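PDB 5F7S: glycoside hydrolase family 31 from Trueperella pyogenes, which probably hydrolyses alpha-glycosidic linkages in oligosaccharides or polysaccharides. Local coordinates for residues S150-V155 with R162-L167; F464-G469 with P511-R516. One frame throughout, in Å; residues are numbered along the deposited sequence.

Contact 1: S150-V155 with R162-L167; sequences SPLWLV and RVKFAL
Leu152 and Lys164 form a hydrogen-bonded pair of the beta hairpin made by strands 152-156 and 159-168, within a six-stranded antiparallel sheet; residues 152-155 and 162-167 run antiparallel, their axes at 163°. Leu152 N meets Lys164 O at 2.9 Å and Lys164 N returns the bond to Leu152 O at 3.0 Å. Nearer the turn, Leu154 N gives a third bond to Arg162 O (3.0 Å), nearly straight at the hydrogen.

Beyond Leu152 the backbone bonding gives way to a side chain on the first segment. Ser150 OG, set between its backbone N and carbonyl carbon (chi1 64°), accepts from Ala166 N at 3.0 Å and is also hydrogen-bonded to Ile147 O. Between the Ser150 and Leu152 bonds, Pro151 CA approaches Lys164 O to 3.2 Å, a CA-H...O contact.

The apolar part is centred on the non-hydrogen-bonded pair Trp153 and Val163, whose side chains lie side by side. Val163 CG2, anti to its backbone N, sits 3.5 Å from the centroid of the indole six-membered ring and only 5° off its normal, a CH-pi contact. Ile139 of strand 138-140 touches both residues.

On the other face of the sheet, Arg162 NE forms a salt bridge with Glu251, while one face of the guanidinium takes Leu154 CD2, which lies off-centre and 3.4 Å from Arg162 NH2.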
loop_
_atom_site.group_PDB
_atom_site.type_symbol
_atom_site.label_atom_id
_atom_site.label_comp_id
_atom_site.label_asym_id
_atom_site.label_seq_id
_atom_site.Cartn_x
_atom_site.Cartn_y
_atom_site.Cartn_z
ATOM N N SER A 150 -10.557 18.353 -25.065
ATOM C CA SER A 150 -10.512 18.470 -23.601
ATOM C C SER A 150 -9.159 18.826 -22.960
ATOM O O SER A 150 -9.156 19.329 -21.847
ATOM C CB SER A 150 -11.023 17.180 -22.960
ATOM O OG SER A 150 -10.173 16.090 -23.269
ATOM N N PRO A 151 -8.015 18.567 -23.639
ATOM C CA PRO A 151 -6.742 18.876 -22.968
ATOM C C PRO A 151 -6.474 20.336 -22.574
ATOM O O PRO A 151 -6.477 21.222 -23.414
ATOM C CB PRO A 151 -5.684 18.404 -23.970
ATOM C CG PRO A 151 -6.369 17.382 -24.794
ATOM C CD PRO A 151 -7.795 17.826 -24.896
ATOM N N LEU A 152 -6.246 20.553 -21.290
ATOM C CA LEU A 152 -5.870 21.859 -20.732
ATOM C C LEU A 152 -4.491 21.691 -20.041
ATOM O O LEU A 152 -4.311 20.756 -19.291
ATOM C CB LEU A 152 -6.934 22.337 -19.750
ATOM C CG LEU A 152 -8.273 22.746 -20.380
ATOM C CD1 LEU A 152 -9.356 22.931 -19.316
ATOM C CD2 LEU A 152 -8.136 24.011 -21.215
ATOM N N TRP A 153 -3.542 22.581 -20.327
ATOM C CA TRP A 153 -2.185 22.525 -19.786
ATOM C C TRP A 153 -1.975 23.665 -18.787
ATOM O O TRP A 153 -2.241 24.835 -19.097
ATOM C CB TRP A 153 -1.150 22.597 -20.924
ATOM C CG TRP A 153 -1.382 21.526 -21.968
ATOM C CD1 TRP A 153 -2.261 21.585 -23.008
ATOM C CD2 TRP A 153 -0.765 20.229 -22.040
ATOM N NE1 TRP A 153 -2.228 20.415 -23.727
ATOM C CE2 TRP A 153 -1.321 19.564 -23.155
ATOM C CE3 TRP A 153 0.193 19.563 -21.263
ATOM C CZ2 TRP A 153 -0.950 18.262 -23.520
ATOM C CZ3 TRP A 153 0.558 18.255 -21.614
ATOM C CH2 TRP A 153 -0.011 17.623 -22.741
ATOM N N LEU A 154 -1.522 23.326 -17.583
ATOM C CA LEU A 154 -1.294 24.322 -16.538
ATOM C C LEU A 154 0.109 24.866 -16.801
ATOM O O LEU A 154 1.102 24.186 -16.558
ATOM C CB LEU A 154 -1.442 23.707 -15.142
ATOM C CG LEU A 154 -1.410 24.655 -13.931
ATOM C CD1 LEU A 154 -2.465 25.727 -14.031
ATOM C CD2 LEU A 154 -1.582 23.885 -12.630
ATOM N N VAL A 155 0.171 26.089 -17.326
ATOM C CA VAL A 155 1.429 26.721 -17.718
ATOM C C VAL A 155 1.728 28.011 -16.962
ATOM O O VAL A 155 0.810 28.682 -16.497
ATOM C CB VAL A 155 1.431 27.051 -19.241
ATOM C CG1 VAL A 155 1.328 25.781 -20.067
ATOM C CG2 VAL A 155 0.298 27.983 -19.621
ATOM N N ARG A 162 1.070 20.489 -15.052
ATOM C CA ARG A 162 0.068 19.419 -15.047
ATOM C C ARG A 162 -0.768 19.474 -16.300
ATOM O O ARG A 162 -0.769 20.484 -17.007
ATOM C CB ARG A 162 -0.912 19.566 -13.867
ATOM C CG ARG A 162 -0.289 19.469 -12.491
ATOM C CD ARG A 162 -1.313 19.078 -11.436
ATOM N NE ARG A 162 -2.304 20.108 -11.224
ATOM C CZ ARG A 162 -2.160 21.143 -10.394
ATOM N NH1 ARG A 162 -1.045 21.336 -9.702
ATOM N NH2 ARG A 162 -3.146 22.017 -10.270
ATOM N N VAL A 163 -1.515 18.404 -16.548
ATOM C CA VAL A 163 -2.426 18.350 -17.697
ATOM C C VAL A 163 -3.729 17.707 -17.274
ATOM O O VAL A 163 -3.738 16.856 -16.423
ATOM C CB VAL A 163 -1.811 17.625 -18.927
ATOM C CG1 VAL A 163 -1.501 16.176 -18.641
ATOM C CG2 VAL A 163 -2.734 17.710 -20.135
ATOM N N LYS A 164 -4.813 18.182 -17.857
ATOM C CA LYS A 164 -6.167 17.689 -17.632
ATOM C C LYS A 164 -6.725 17.309 -18.965
ATOM O O LYS A 164 -6.553 18.052 -19.927
ATOM C CB LYS A 164 -7.095 18.805 -17.147
ATOM C CG LYS A 164 -6.940 19.188 -15.709
ATOM C CD LYS A 164 -7.591 20.537 -15.406
ATOM C CE LYS A 164 -9.089 20.554 -15.579
ATOM N NZ LYS A 164 -9.571 21.903 -15.163
ATOM N N PHE A 165 -7.416 16.180 -19.017
ATOM C CA PHE A 165 -8.114 15.771 -20.219
ATOM C C PHE A 165 -9.289 14.914 -19.781
ATOM O O PHE A 165 -9.396 14.580 -18.609
ATOM C CB PHE A 165 -7.187 15.082 -21.247
ATOM C CG PHE A 165 -6.558 13.827 -20.757
ATOM C CD1 PHE A 165 -5.372 13.865 -20.049
ATOM C CD2 PHE A 165 -7.149 12.603 -21.010
ATOM C CE1 PHE A 165 -4.794 12.697 -19.585
ATOM C CE2 PHE A 165 -6.575 11.436 -20.563
ATOM C CZ PHE A 165 -5.396 11.482 -19.851
ATOM N N ALA A 166 -10.172 14.578 -20.717
ATOM C CA ALA A 166 -11.370 13.807 -20.407
ATOM C C ALA A 166 -11.588 12.628 -21.355
ATOM O O ALA A 166 -11.171 12.654 -22.528
ATOM C CB ALA A 166 -12.579 14.721 -20.418
ATOM N N LEU A 167 -12.215 11.589 -20.800
ATOM C CA LEU A 167 -12.609 10.382 -21.514
ATOM C C LEU A 167 -14.133 10.244 -21.374
ATOM O O LEU A 167 -14.696 10.540 -20.313
ATOM C CB LEU A 167 -11.939 9.152 -20.897
ATOM C CG LEU A 167 -10.411 9.139 -20.789
ATOM C CD1 LEU A 167 -9.990 7.772 -20.300
ATOM C CD2 LEU A 167 -9.705 9.438 -22.101
#

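Contact 2: F464-G469 with P511-R516; sequences FKTDGG and PVTFSR. With CA (calcium ion), chain G.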
loop_
_atom_site.group_PDB
_atom_site.type_symbol
_atom_site.label_atom_id
_atom_site.label_comp_id
_atom_site.label_asym_id
_atom_site.label_seq_id
_atom_site.Cartn_x
_atom_site.Cartn_y
_atom_site.Cartn_z
ATOM N N PHE A 464 10.671 -12.617 3.457
ATOM C CA PHE A 464 10.629 -11.399 4.242
ATOM C C PHE A 464 9.293 -10.674 4.205
ATOM O O PHE A 464 8.639 -10.619 3.173
ATOM C CB PHE A 464 11.646 -10.418 3.681
ATOM C CG PHE A 464 13.064 -10.864 3.777
ATOM C CD1 PHE A 464 13.791 -10.645 4.937
ATOM C CD2 PHE A 464 13.699 -11.451 2.678
ATOM C CE1 PHE A 464 15.125 -11.009 5.011
ATOM C CE2 PHE A 464 15.025 -11.828 2.752
ATOM C CZ PHE A 464 15.742 -11.599 3.910
ATOM N N LYS A 465 8.916 -10.065 5.321
ATOM C CA LYS A 465 7.716 -9.230 5.357
ATOM C C LYS A 465 8.241 -7.815 5.170
ATOM O O LYS A 465 8.707 -7.172 6.115
ATOM C CB LYS A 465 6.934 -9.391 6.659
ATOM C CG LYS A 465 5.641 -8.592 6.694
ATOM C CD LYS A 465 4.912 -8.761 8.015
ATOM C CE LYS A 465 3.652 -7.929 8.076
ATOM N NZ LYS A 465 2.893 -8.213 9.328
ATOM N N THR A 466 8.232 -7.375 3.915
ATOM C CA THR A 466 8.723 -6.063 3.513
ATOM C C THR A 466 7.668 -5.011 3.764
ATOM O O THR A 466 6.960 -4.569 2.865
ATOM C CB THR A 466 9.178 -6.068 2.031
ATOM O OG1 THR A 466 8.260 -6.823 1.256
ATOM C CG2 THR A 466 10.535 -6.726 1.902
ATOM N N ASP A 467 7.590 -4.610 5.013
ATOM C CA ASP A 467 6.631 -3.624 5.474
ATOM C C ASP A 467 7.146 -2.236 5.072
ATOM O O ASP A 467 8.324 -2.078 4.759
ATOM C CB ASP A 467 6.555 -3.750 6.998
ATOM C CG ASP A 467 5.324 -3.130 7.597
ATOM O OD1 ASP A 467 4.498 -2.484 6.911
ATOM O OD2 ASP A 467 5.172 -3.312 8.802
ATOM N N GLY A 468 6.256 -1.244 5.070
ATOM C CA GLY A 468 6.600 0.155 4.746
ATOM C C GLY A 468 6.767 0.437 3.258
ATOM O O GLY A 468 6.136 -0.211 2.433
ATOM N N GLY A 469 7.617 1.417 2.935
ATOM C CA GLY A 469 7.920 1.832 1.560
ATOM C C GLY A 469 7.256 3.132 1.101
ATOM O O GLY A 469 7.423 3.534 -0.061
ATOM N N PRO A 511 10.927 -16.046 -4.571
ATOM C CA PRO A 511 10.922 -14.641 -4.155
ATOM C C PRO A 511 9.702 -14.281 -3.336
ATOM O O PRO A 511 8.874 -13.468 -3.768
ATOM C CB PRO A 511 10.891 -13.901 -5.501
ATOM C CG PRO A 511 10.096 -14.800 -6.379
ATOM C CD PRO A 511 10.584 -16.175 -6.006
ATOM N N VAL A 512 9.592 -14.872 -2.160
ATOM C CA VAL A 512 8.445 -14.649 -1.294
ATOM C C VAL A 512 8.677 -13.415 -0.417
ATOM O O VAL A 512 9.350 -13.495 0.626
ATOM C CB VAL A 512 8.144 -15.905 -0.409
ATOM C CG1 VAL A 512 7.014 -15.641 0.580
ATOM C CG2 VAL A 512 7.796 -17.109 -1.271
ATOM N N THR A 513 8.177 -12.274 -0.881
ATOM C CA THR A 513 8.163 -11.044 -0.088
ATOM C C THR A 513 6.701 -10.819 0.255
ATOM O O THR A 513 5.833 -11.205 -0.503
ATOM C CB THR A 513 8.696 -9.848 -0.860
ATOM O OG1 THR A 513 7.950 -9.700 -2.052
ATOM C CG2 THR A 513 10.131 -10.057 -1.234
ATOM N N PHE A 514 6.427 -10.210 1.399
ATOM C CA PHE A 514 5.043 -9.954 1.854
ATOM C C PHE A 514 5.025 -8.461 2.146
ATOM O O PHE A 514 5.665 -8.015 3.104
ATOM C CB PHE A 514 4.765 -10.841 3.079
ATOM C CG PHE A 514 3.323 -10.900 3.519
ATOM C CD1 PHE A 514 2.313 -11.211 2.630
ATOM C CD2 PHE A 514 3.005 -10.790 4.861
ATOM C CE1 PHE A 514 0.997 -11.304 3.057
ATOM C CE2 PHE A 514 1.695 -10.895 5.306
ATOM C CZ PHE A 514 0.693 -11.154 4.406
ATOM N N SER A 515 4.350 -7.695 1.276
ATOM C CA SER A 515 4.336 -6.232 1.322
ATOM C C SER A 515 2.967 -5.647 1.401
ATOM O O SER A 515 2.008 -6.294 1.079
ATOM C CB SER A 515 4.934 -5.683 0.046
ATOM O OG SER A 515 6.256 -6.059 -0.095
ATOM N N ARG A 516 2.886 -4.384 1.794
ATOM C CA ARG A 516 1.610 -3.675 1.806
ATOM C C ARG A 516 1.561 -2.539 0.793
ATOM O O ARG A 516 0.461 -2.164 0.393
ATOM C CB ARG A 516 1.273 -3.124 3.187
ATOM C CG ARG A 516 2.017 -1.853 3.557
ATOM C CD ARG A 516 1.739 -1.410 4.989
ATOM N NE ARG A 516 2.504 -0.197 5.275
ATOM C CZ ARG A 516 2.679 0.359 6.477
ATOM N NH1 ARG A 516 2.148 -0.181 7.576
ATOM N NH2 ARG A 516 3.403 1.473 6.585
HETATM CA CA CA G . 4.122 -2.003 10.611
HETATM O O HOH W 1 5.213 -2.723 1.876
HETATM O O HOH W 2 2.151 -2.804 8.755
HETATM O O HOH W 3 2.452 -0.326 10.381
HETATM O O HOH W 4 4.544 -4.237 11.563
#
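Asp467 and Arg516 form a salt bridge, OD1 to NH1 at 3.4 Å, in which no N-H points at the oxygen. OD1 lies over one face of the guanidinium, toward its rim, and the carboxylate and guanidinium planes stand 89° apart, so the attraction is one of charges alone. With its CG anti to the backbone N (chi1 -162°), Asp467 binds the calcium ion through OD2 at 2.5 Å. Two of the waters on the metal accept from Arg516 NH1, one of them weakly, while Arg516 NE pairs with Glu470. A leucine here in place of Arg516 would probably leave Asp467 OD1 without the positive charge it lies over, and Glu470 without its ion-pair mate.

Another water bridges the strand end and the two loops, donating to Thr466 O and Gly468 O and accepting from Arg516 N at 2.9 Å.

These loops leave the C-terminal ends of strands 463-466 and 513-515, parallel neighbours in the eight-stranded TIM barrel, at the end where such barrels carry their active sites. The axes of residues 464-466 and 513-515 lie at 28° to each other. Phe514 N donates to Phe464 O at 2.9 Å and Phe464 N to Val512 O at 3.2 Å.

Farther out, Lys465 and Phe514 lie side by side, Lys465 CG reaching Phe514 CD2 at 3.9 Å. The extended lysine ends in a salt bridge with Glu330, and the Phe514 ring stacks with Trp529. On the face bearing Thr466 and Ser515, the side chain of Tyr500 from helix 485-506 packs on Thr466 and Thr513.

How the contacts relate
Contact 1 closes in the chain before contact 2 opens, so the two are in series. Their centres lie 36 Å apart and their nearest atoms about 21 Å apart, without touching. They share no sheet: 150-155 with 162-167 is a local hairpin, its segments separated by six residues, in an antiparallel sheet that runs from strand 130-132 to strand 191-194, whereas 464-469 with 511-516 joins neighbouring parallel strands of the closed barrel across 41 residues that include helix 485-506. The centre of contact 1 is 28 Å from the centre of the chain; that of contact 2, the more central, is 11 Å from it. Thus one belongs to an outlying beta-sheet region, the other to the barrel expected to hold the catalytic centre.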